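Local atomic coordinates of aminodeoxyfutalosine deaminase (Deinococcus radiodurans, PDB entry 2IMR), a protein that catalyses the zinc-dependent deamination of aminodeoxyfutalosine to futalosine in menaquinone biosynthesis and, less efficiently, deaminates adenosine and related nucleosides. Residues V322-R327 against V349-D354; N97-L102 against Q238-E243; P93-A98 against L362-E367; G147-I152 against E166-T171. All coordinates share one frame; numbering follows the deposited sequence.

Interaction 1. Residues V322-R327 against V349-D354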
# COMPACT_ATOMS: atom_id res chain seq x y z
N VAL A 322 3.66 -6.96 2.40
CA VAL A 322 2.26 -6.61 2.63
C VAL A 322 2.11 -5.12 2.88
O VAL A 322 3.00 -4.48 3.44
CB VAL A 322 1.67 -7.38 3.84
CG1 VAL A 322 1.72 -8.88 3.59
CG2 VAL A 322 2.43 -7.03 5.11
N VAL A 323 0.98 -4.56 2.45
CA VAL A 323 0.73 -3.14 2.68
C VAL A 323 -0.49 -3.01 3.58
O VAL A 323 -1.54 -3.60 3.30
CB VAL A 323 0.45 -2.37 1.37
CG1 VAL A 323 0.23 -0.89 1.67
CG2 VAL A 323 1.62 -2.54 0.41
N THR A 324 -0.36 -2.26 4.67
CA THR A 324 -1.48 -2.07 5.57
C THR A 324 -1.95 -0.61 5.44
O THR A 324 -1.12 0.28 5.25
CB THR A 324 -1.09 -2.41 7.04
OG1 THR A 324 -2.21 -2.20 7.91
CG2 THR A 324 0.07 -1.55 7.50
N CYS A 325 -3.26 -0.40 5.51
CA CYS A 325 -3.88 0.93 5.41
C CYS A 325 -4.71 1.10 6.69
O CYS A 325 -5.92 0.83 6.70
CB CYS A 325 -4.78 1.01 4.17
SG CYS A 325 -3.96 0.61 2.58
N PRO A 326 -4.07 1.54 7.78
CA PRO A 326 -4.70 1.74 9.09
C PRO A 326 -6.06 2.44 9.13
O PRO A 326 -7.06 1.83 9.52
CB PRO A 326 -3.63 2.49 9.87
CG PRO A 326 -2.37 1.96 9.29
CD PRO A 326 -2.67 1.98 7.81
N ARG A 327 -6.10 3.71 8.76
CA ARG A 327 -7.37 4.43 8.81
C ARG A 327 -8.46 3.78 7.98
O ARG A 327 -9.60 3.65 8.44
CB ARG A 327 -7.15 5.88 8.39
CG ARG A 327 -6.33 6.65 9.42
CD ARG A 327 -6.13 8.09 9.00
NE ARG A 327 -5.39 8.20 7.75
CZ ARG A 327 -5.05 9.35 7.18
NH1 ARG A 327 -5.40 10.50 7.75
NH2 ARG A 327 -4.37 9.35 6.05
N VAL A 349 6.61 -5.06 5.83
CA VAL A 349 5.36 -4.31 5.89
C VAL A 349 5.55 -2.88 5.39
O VAL A 349 6.53 -2.21 5.72
CB VAL A 349 4.82 -4.26 7.34
CG1 VAL A 349 3.50 -3.49 7.38
CG2 VAL A 349 4.62 -5.68 7.86
N ALA A 350 4.60 -2.42 4.58
CA ALA A 350 4.62 -1.07 4.04
C ALA A 350 3.30 -0.40 4.42
O ALA A 350 2.33 -1.08 4.78
CB ALA A 350 4.76 -1.11 2.52
N LEU A 351 3.26 0.92 4.33
CA LEU A 351 2.06 1.67 4.67
C LEU A 351 1.41 2.36 3.48
O LEU A 351 2.08 2.85 2.58
CB LEU A 351 2.39 2.72 5.73
CG LEU A 351 2.53 2.23 7.17
CD1 LEU A 351 3.27 3.27 8.00
CD2 LEU A 351 1.15 1.98 7.75
N GLY A 352 0.08 2.38 3.50
CA GLY A 352 -0.69 3.04 2.46
C GLY A 352 -1.87 3.73 3.13
O GLY A 352 -2.15 3.46 4.30
N THR A 353 -2.55 4.62 2.42
CA THR A 353 -3.69 5.32 2.98
C THR A 353 -4.97 4.80 2.33
O THR A 353 -6.07 5.04 2.82
CB THR A 353 -3.64 6.84 2.66
OG1 THR A 353 -3.66 7.02 1.24
CG2 THR A 353 -2.38 7.47 3.23
N ASP A 354 -4.80 4.06 1.23
CA ASP A 354 -5.92 3.55 0.46
C ASP A 354 -6.50 4.83 -0.18
O ASP A 354 -5.94 5.90 0.01
CB ASP A 354 -6.96 2.88 1.36
CG ASP A 354 -7.72 1.78 0.66
OD1 ASP A 354 -7.62 1.68 -0.58
OD2 ASP A 354 -8.42 1.01 1.34

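Interaction 2. Residues N97-L102 against Q238-E243. With ZN (zinc ion), chain B.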
# COMPACT_ATOMS: atom_id res chain seq x y z
N ASN A 97 3.53 6.27 -0.11
CA ASN A 97 2.14 5.86 0.04
C ASN A 97 2.08 4.64 -0.85
O ASN A 97 1.84 4.75 -2.06
CB ASN A 97 1.18 6.92 -0.48
CG ASN A 97 -0.26 6.62 -0.11
OD1 ASN A 97 -0.62 5.46 0.09
ND2 ASN A 97 -1.09 7.65 -0.03
N ALA A 98 2.33 3.48 -0.24
CA ALA A 98 2.39 2.20 -0.95
C ALA A 98 1.10 1.64 -1.51
O ALA A 98 1.12 0.65 -2.24
CB ALA A 98 3.06 1.16 -0.05
N HIS A 99 -0.03 2.25 -1.17
CA HIS A 99 -1.29 1.78 -1.71
C HIS A 99 -2.40 2.82 -1.64
O HIS A 99 -2.79 3.26 -0.55
CB HIS A 99 -1.79 0.52 -1.00
CG HIS A 99 -3.03 -0.06 -1.62
ND1 HIS A 99 -3.00 -0.89 -2.72
CD2 HIS A 99 -4.34 0.14 -1.33
CE1 HIS A 99 -4.24 -1.18 -3.08
NE2 HIS A 99 -5.07 -0.57 -2.26
N THR A 100 -2.89 3.21 -2.81
CA THR A 100 -4.00 4.14 -2.90
C THR A 100 -4.66 3.96 -4.26
O THR A 100 -4.17 3.21 -5.11
CB THR A 100 -3.55 5.61 -2.73
OG1 THR A 100 -4.70 6.46 -2.69
CG2 THR A 100 -2.65 6.04 -3.88
N HIS A 101 -5.79 4.63 -4.45
CA HIS A 101 -6.51 4.61 -5.72
C HIS A 101 -6.78 6.08 -6.02
O HIS A 101 -7.54 6.72 -5.29
CB HIS A 101 -7.86 3.89 -5.60
CG HIS A 101 -7.76 2.42 -5.33
ND1 HIS A 101 -8.23 1.47 -6.21
CD2 HIS A 101 -7.33 1.74 -4.24
CE1 HIS A 101 -8.10 0.27 -5.67
NE2 HIS A 101 -7.55 0.41 -4.48
N LEU A 102 -6.16 6.62 -7.06
CA LEU A 102 -6.39 8.02 -7.42
C LEU A 102 -7.63 8.13 -8.30
O LEU A 102 -8.20 9.21 -8.46
CB LEU A 102 -5.17 8.61 -8.15
CG LEU A 102 -3.89 8.64 -7.30
CD1 LEU A 102 -2.82 9.44 -8.02
CD2 LEU A 102 -4.17 9.28 -5.94
N GLN A 238 0.01 -6.41 -7.00
CA GLN A 238 -0.64 -6.03 -5.75
C GLN A 238 -2.03 -6.64 -5.82
O GLN A 238 -2.75 -6.49 -6.82
CB GLN A 238 -0.73 -4.51 -5.58
CG GLN A 238 0.33 -3.96 -4.63
CD GLN A 238 0.06 -2.53 -4.16
OE1 GLN A 238 -1.07 -2.18 -3.83
NE2 GLN A 238 1.11 -1.72 -4.10
N ILE A 239 -2.39 -7.37 -4.77
CA ILE A 239 -3.70 -8.03 -4.68
C ILE A 239 -4.30 -7.68 -3.32
O ILE A 239 -3.62 -7.76 -2.30
CB ILE A 239 -3.55 -9.59 -4.74
CG1 ILE A 239 -2.73 -10.00 -5.96
CG2 ILE A 239 -4.94 -10.24 -4.78
CD1 ILE A 239 -2.39 -11.48 -5.99
N HIS A 240 -5.57 -7.25 -3.30
CA HIS A 240 -6.24 -6.95 -2.03
C HIS A 240 -6.64 -8.30 -1.47
O HIS A 240 -7.38 -9.03 -2.12
CB HIS A 240 -7.51 -6.13 -2.23
CG HIS A 240 -7.30 -4.82 -2.92
ND1 HIS A 240 -7.39 -4.67 -4.28
CD2 HIS A 240 -7.05 -3.58 -2.42
CE1 HIS A 240 -7.20 -3.40 -4.60
NE2 HIS A 240 -6.99 -2.72 -3.49
N VAL A 241 -6.20 -8.63 -0.26
CA VAL A 241 -6.53 -9.94 0.30
C VAL A 241 -6.98 -9.90 1.76
O VAL A 241 -6.37 -9.24 2.59
CB VAL A 241 -5.33 -10.90 0.19
CG1 VAL A 241 -5.70 -12.28 0.72
CG2 VAL A 241 -4.88 -10.99 -1.26
N ALA A 242 -8.07 -10.63 2.04
CA ALA A 242 -8.63 -10.74 3.39
C ALA A 242 -8.87 -9.40 4.09
O ALA A 242 -8.61 -9.26 5.29
CB ALA A 242 -7.71 -11.63 4.25
N GLU A 243 -9.40 -8.44 3.35
CA GLU A 243 -9.67 -7.12 3.90
C GLU A 243 -10.74 -7.12 4.99
O GLU A 243 -10.51 -6.61 6.08
CB GLU A 243 -10.06 -6.14 2.79
CG GLU A 243 -10.38 -4.74 3.32
CD GLU A 243 -10.70 -3.75 2.22
OE1 GLU A 243 -11.09 -4.20 1.12
OE2 GLU A 243 -10.59 -2.53 2.46
ZN ZN B . -7.12 -0.76 -2.82
O HOH W 1 -7.89 -0.74 -1.20

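Interaction 3. Residues P93-A98 against L362-E367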
# COMPACT_ATOMS: atom_id res chain seq x y z
N PRO A 93 13.01 10.82 5.52
CA PRO A 93 12.65 11.17 4.15
C PRO A 93 11.13 11.12 4.05
O PRO A 93 10.47 10.50 4.88
CB PRO A 93 13.32 10.08 3.33
CG PRO A 93 14.53 9.73 4.15
CD PRO A 93 13.97 9.69 5.54
N PRO A 94 10.55 11.79 3.03
CA PRO A 94 9.09 11.76 2.90
C PRO A 94 8.63 10.31 2.74
O PRO A 94 9.24 9.54 1.99
CB PRO A 94 8.84 12.60 1.65
CG PRO A 94 10.11 12.45 0.87
CD PRO A 94 11.16 12.56 1.94
N PRO A 95 7.55 9.93 3.44
CA PRO A 95 7.05 8.55 3.35
C PRO A 95 6.43 8.18 2.01
O PRO A 95 5.95 9.03 1.26
CB PRO A 95 6.05 8.48 4.49
CG PRO A 95 5.46 9.87 4.48
CD PRO A 95 6.69 10.74 4.32
N VAL A 96 6.45 6.89 1.72
CA VAL A 96 5.88 6.36 0.50
C VAL A 96 4.44 5.92 0.78
O VAL A 96 4.17 5.30 1.81
CB VAL A 96 6.66 5.13 0.00
CG1 VAL A 96 5.90 4.43 -1.13
CG2 VAL A 96 8.05 5.55 -0.47
N ASN A 97 3.53 6.27 -0.11
CA ASN A 97 2.14 5.86 0.04
C ASN A 97 2.08 4.64 -0.85
O ASN A 97 1.84 4.75 -2.06
CB ASN A 97 1.18 6.92 -0.48
CG ASN A 97 -0.26 6.62 -0.11
OD1 ASN A 97 -0.62 5.46 0.09
ND2 ASN A 97 -1.09 7.65 -0.03
N ALA A 98 2.33 3.48 -0.24
CA ALA A 98 2.39 2.20 -0.95
C ALA A 98 1.10 1.64 -1.51
O ALA A 98 1.12 0.65 -2.24
CB ALA A 98 3.06 1.16 -0.05
N LEU A 362 -4.26 11.40 1.61
CA LEU A 362 -3.19 10.69 0.92
C LEU A 362 -1.86 10.84 1.66
O LEU A 362 -0.81 10.43 1.16
CB LEU A 362 -3.04 11.24 -0.50
CG LEU A 362 -4.24 11.04 -1.43
CD1 LEU A 362 -3.99 11.72 -2.77
CD2 LEU A 362 -4.50 9.55 -1.62
N ASN A 363 -1.92 11.39 2.87
CA ASN A 363 -0.73 11.63 3.68
C ASN A 363 -0.40 10.48 4.63
O ASN A 363 -1.00 10.35 5.69
CB ASN A 363 -0.92 12.91 4.49
CG ASN A 363 0.35 13.37 5.16
OD1 ASN A 363 1.36 12.66 5.15
ND2 ASN A 363 0.32 14.56 5.75
N VAL A 364 0.59 9.66 4.26
CA VAL A 364 0.99 8.52 5.08
C VAL A 364 1.52 8.90 6.46
O VAL A 364 1.53 8.07 7.37
CB VAL A 364 2.05 7.65 4.33
CG1 VAL A 364 2.67 6.62 5.28
CG2 VAL A 364 1.38 6.92 3.18
N ARG A 365 1.96 10.14 6.64
CA ARG A 365 2.46 10.55 7.95
C ARG A 365 1.34 10.36 8.97
O ARG A 365 1.57 10.06 10.14
CB ARG A 365 2.88 12.03 7.94
CG ARG A 365 3.96 12.36 6.93
CD ARG A 365 4.29 13.84 6.97
NE ARG A 365 5.29 14.24 6.00
CZ ARG A 365 5.11 14.22 4.68
NH1 ARG A 365 3.96 13.81 4.16
NH2 ARG A 365 6.08 14.63 3.87
N GLU A 366 0.11 10.53 8.51
CA GLU A 366 -1.06 10.38 9.36
C GLU A 366 -1.35 8.92 9.69
O GLU A 366 -1.95 8.62 10.73
CB GLU A 366 -2.25 11.08 8.70
CG GLU A 366 -2.13 12.61 8.81
CD GLU A 366 -3.03 13.38 7.86
OE1 GLU A 366 -4.01 12.81 7.34
OE2 GLU A 366 -2.76 14.58 7.64
N GLU A 367 -0.93 8.01 8.82
CA GLU A 367 -1.14 6.59 9.07
C GLU A 367 -0.15 6.13 10.13
O GLU A 367 -0.43 5.23 10.91
CB GLU A 367 -0.92 5.78 7.79
CG GLU A 367 -1.91 6.10 6.67
CD GLU A 367 -3.35 5.79 7.02
OE1 GLU A 367 -3.60 5.05 8.00
OE2 GLU A 367 -4.26 6.27 6.29

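Interaction 4. Residues G147-I152 against E166-T171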
# COMPACT_ATOMS: atom_id res chain seq x y z
N GLY A 147 6.83 11.69 -2.26
CA GLY A 147 7.35 10.40 -1.86
C GLY A 147 6.77 9.42 -2.87
O GLY A 147 5.78 9.74 -3.53
N GLY A 148 7.37 8.25 -2.99
CA GLY A 148 6.86 7.28 -3.95
C GLY A 148 5.40 6.93 -3.71
O GLY A 148 4.85 7.19 -2.63
N VAL A 149 4.77 6.34 -4.71
CA VAL A 149 3.37 5.94 -4.58
C VAL A 149 3.11 4.61 -5.28
O VAL A 149 3.75 4.28 -6.29
CB VAL A 149 2.41 6.99 -5.18
CG1 VAL A 149 2.66 7.16 -6.67
CG2 VAL A 149 0.96 6.57 -4.94
N GLY A 150 2.19 3.84 -4.71
CA GLY A 150 1.77 2.57 -5.26
C GLY A 150 0.31 2.83 -5.58
O GLY A 150 -0.55 2.71 -4.70
N ASP A 151 0.03 3.20 -6.82
CA ASP A 151 -1.34 3.53 -7.21
C ASP A 151 -2.05 2.48 -8.04
O ASP A 151 -1.51 1.97 -9.02
CB ASP A 151 -1.36 4.86 -7.97
CG ASP A 151 -2.76 5.28 -8.36
OD1 ASP A 151 -3.63 5.30 -7.48
OD2 ASP A 151 -2.99 5.61 -9.55
N ILE A 152 -3.28 2.17 -7.64
CA ILE A 152 -4.09 1.22 -8.36
C ILE A 152 -4.89 2.05 -9.36
O ILE A 152 -5.58 3.00 -8.97
CB ILE A 152 -5.06 0.47 -7.43
CG1 ILE A 152 -4.28 -0.21 -6.29
CG2 ILE A 152 -5.87 -0.56 -8.22
CD1 ILE A 152 -3.15 -1.11 -6.77
N GLU A 166 5.74 13.51 -14.92
CA GLU A 166 7.17 13.52 -14.64
C GLU A 166 7.48 13.70 -13.15
O GLU A 166 8.59 13.41 -12.71
CB GLU A 166 7.85 14.64 -15.44
CG GLU A 166 7.70 14.50 -16.94
CD GLU A 166 8.36 15.63 -17.70
OE1 GLU A 166 9.59 15.81 -17.55
OE2 GLU A 166 7.65 16.35 -18.45
N ASP A 167 6.50 14.15 -12.38
CA ASP A 167 6.69 14.39 -10.96
C ASP A 167 6.40 13.20 -10.05
O ASP A 167 6.74 13.23 -8.86
CB ASP A 167 5.85 15.59 -10.52
CG ASP A 167 4.37 15.39 -10.76
OD1 ASP A 167 4.00 14.87 -11.83
OD2 ASP A 167 3.56 15.76 -9.88
N LEU A 168 5.78 12.16 -10.59
CA LEU A 168 5.46 10.96 -9.81
C LEU A 168 6.56 9.91 -9.86
O LEU A 168 7.32 9.83 -10.82
CB LEU A 168 4.17 10.31 -10.33
CG LEU A 168 2.81 10.98 -10.09
CD1 LEU A 168 1.73 10.16 -10.81
CD2 LEU A 168 2.52 11.06 -8.60
N SER A 169 6.62 9.09 -8.81
CA SER A 169 7.59 8.00 -8.76
C SER A 169 6.93 6.84 -8.03
O SER A 169 6.10 7.04 -7.13
CB SER A 169 8.88 8.43 -8.04
OG SER A 169 8.73 8.42 -6.63
N GLY A 170 7.28 5.62 -8.42
CA GLY A 170 6.69 4.45 -7.79
C GLY A 170 6.17 3.47 -8.82
O GLY A 170 6.81 3.23 -9.85
N THR A 171 4.99 2.91 -8.56
CA THR A 171 4.39 1.95 -9.47
C THR A 171 2.91 2.24 -9.70
O THR A 171 2.18 2.57 -8.76
CB THR A 171 4.49 0.51 -8.92
OG1 THR A 171 5.87 0.19 -8.69
CG2 THR A 171 3.89 -0.49 -9.89
O HOH W 2 5.30 10.27 -6.13

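Interaction 1. Residues V322-R327 against V349-D354
Val322 O takes the N-H of Ala350 at 2.8 Å, and the same oxygen meets the CA-H of Val349 as well. The pattern then alternates along two parallel strands: Thr324 N gives to Ala350 O at 2.9 Å, and Gly352 N gives to Thr324 O at 3.0 Å. Weak CA-H···O contacts fill the gaps, the last running from Cys325 CA to Gly352 O, one step beyond the strand pairing.

Val322, Thr324, Val349 and Leu351 share one face. There Thr324 and Leu351 run alongside one another. With OG1 of Thr324 anti to the backbone N (chi1 180°), its CG2 is left on the side where it meets Leu351 CD2 at 3.7 Å, and Trp339 of helix 339-344 packs over this patch. Leu351 CD2 also touches CG and CD of the Pro326 ring, which crosses it at about a right angle. On the other face Val323 CG2 meets Ala350 CB at 4.0 Å, and Val323 also packs on His99.

Beyond the strands, Cys325 CB and SG both rest against CB of Asp354, each at 4.0 Å. The edge of the Arg327 guanidinium receives Thr353 CG2 in plane, while its charge goes to Glu366 and Glu367. Asp354 OD2 is hydrogen-bonded to Ser328 OG. Three backbone bonds and apolar packing carry this contact, and Asp354, assigned as a zinc-binding residue, holds its carboxylate near the metal, though not at bonding distance here.

Interaction 2. Residues N97-L102 against Q238-E243
Three histidines from two separated segments, His99, His101 and His240, converge on one zinc ion, bringing their NE2 atoms close together without any hydrogen bond among them. This is the metal centre of the amidohydrolase TIM barrel, with the His-X-His pair, His99 and His101, on one segment and His240 on the other. Each NE2 lies 2.1 Å from the zinc, and water 1 adds a ligand at a short 1.8 Å.

The rings are turned very differently. His99 and His240 approach obliquely with planes at 85°, whereas His101 and His240 meet at their rims, 20° from coplanar. ND1 of His240 is held by the carbonyl of His213, a predicted substrate-binding residue, so the ring has a polar partner on its far side from the metal. Asp354, assigned as a zinc-binding residue, lies close by but is not among the direct ligands here.

Gln238 is a second-shell residue. Its side chain, extended beyond CG, reaches across to His99 and uses both ends of the amide. NE2 donates to Ala98 O at 3.0 Å, the donor nearly in line with that carbonyl. This bond orients the amide, and the His99 ring is probably fixed by Gln238 at ND1 and zinc at NE2. His99 ND1 donates to Gln238 OE1 at 2.6 Å. The N-H···O angle is 162°, and the acceptor lies in the ring plane.

Interaction 3. Residues P93-A98 against L362-E367
Val364 and Pro95 pass one another head to tail, with Pro95 CB 3.9 Å from Val364 CG1. The other branch of the valine turns to the backbone beyond: CG2 sits 3.4 Å from Asn97 CA and also touches Val96 O. With CG1 anti to the backbone N (chi1 169°), the two methyls are divided between the proline ring and the start of strand 97-98. Ala387 of helix 380-395 touches both Pro95 and Val364.

Arg365 crosses the same proline at about a right angle. Its chain, extended from CG to NE, runs past the ring, so that Arg365 CG meets Pro95 CG at 3.8 Å and the guanidinium lies with one face against Pro95 CD, which stands 3.8 Å above its plane and over its centre. Asn363 OD1 holds the group at its edge: NH1 donates at 3.0 Å, and the backbone N of Arg365 donates to that oxygen from the opposite face of the amide plane, a capping bond at the entrance to helix 365-374. NH2 is held by Leu144 O, and Trp414 makes a cation-pi contact with the arginine.

Asn97 crosses Val364 obliquely and extends its amide toward Leu362. Here ND2 makes a weak hydrogen bond to Leu362 O at 3.0 Å with an angle of only 129°, its stronger partner being Thr353 OG1. The proline thus covers a cation whose NH1 and NH2 have carbonyl partners, and the loop before the barrel strand joins the loop and first turn of helix 365-374 chiefly through apolar contact, with little polar bonding between the segments.

Interaction 4. Residues G147-I152 against E166-T171
Val149 N donates to Ser169 O at 2.8 Å, and the same oxygen faces Gly148 CA. Val149 O then takes the N-H of Thr171 at 2.9 Å, and Asp151 N returns a bond to Thr171 O at 3.0 Å. Three bonds in alternating directions set the two strands parallel.

Side chains add little. Val149 CG1, placed between the backbone N and the carbonyl carbon (chi1 62°), lies 3.5 Å from Ser169 O and loosely approaches Leu168 CD2. Gly170 comes close: its CA is 3.3 Å from Val149 O, and its backbone angles (phi 130°, psi -138°) suit a residue without a side chain. Ser169 OG comes alongside Gly148 CA.

Farther out, water 2 donates to Gly147 O and accepts from Ser169 N, bridging the chains just before the strands pair. Asp151 OD1 is bound by Leu102 N, and Thr171 OG1 is engaged by Arg207 and Val395. From helix 130-143, Leu141 touches Val149 and Ala138 touches Leu168. Strand 149-153, helix 156-163 and strand 170-176 form the beta-alpha-beta crossover unit from which a TIM barrel is built.

How the interactions relate
Segment 97-102 joins the pieces. Interaction 2 meets interaction 1 where Asp354 N lies 2.8 Å from His99 O and Leu351 O lies 2.9 Å from Ala98 N, both probable hydrogen bonds, so strand 349-351 and the loop after it, which carries Asp354, are fastened beside the histidine pair at the zinc. On its other flank, Asn97 O and Gly150 N, 2.8 Å apart, probably bond it to interaction 4. Interaction 3 shares Asn97 and Ala98 with interaction 2 and reaches interaction 1 through salt bridges of Arg327 NE with Glu367 OE2 and Arg327 NH1 with Glu366 OE1, each 2.7 Å. Interactions 1 and 4 do not touch, their nearest atoms being about 7 Å apart.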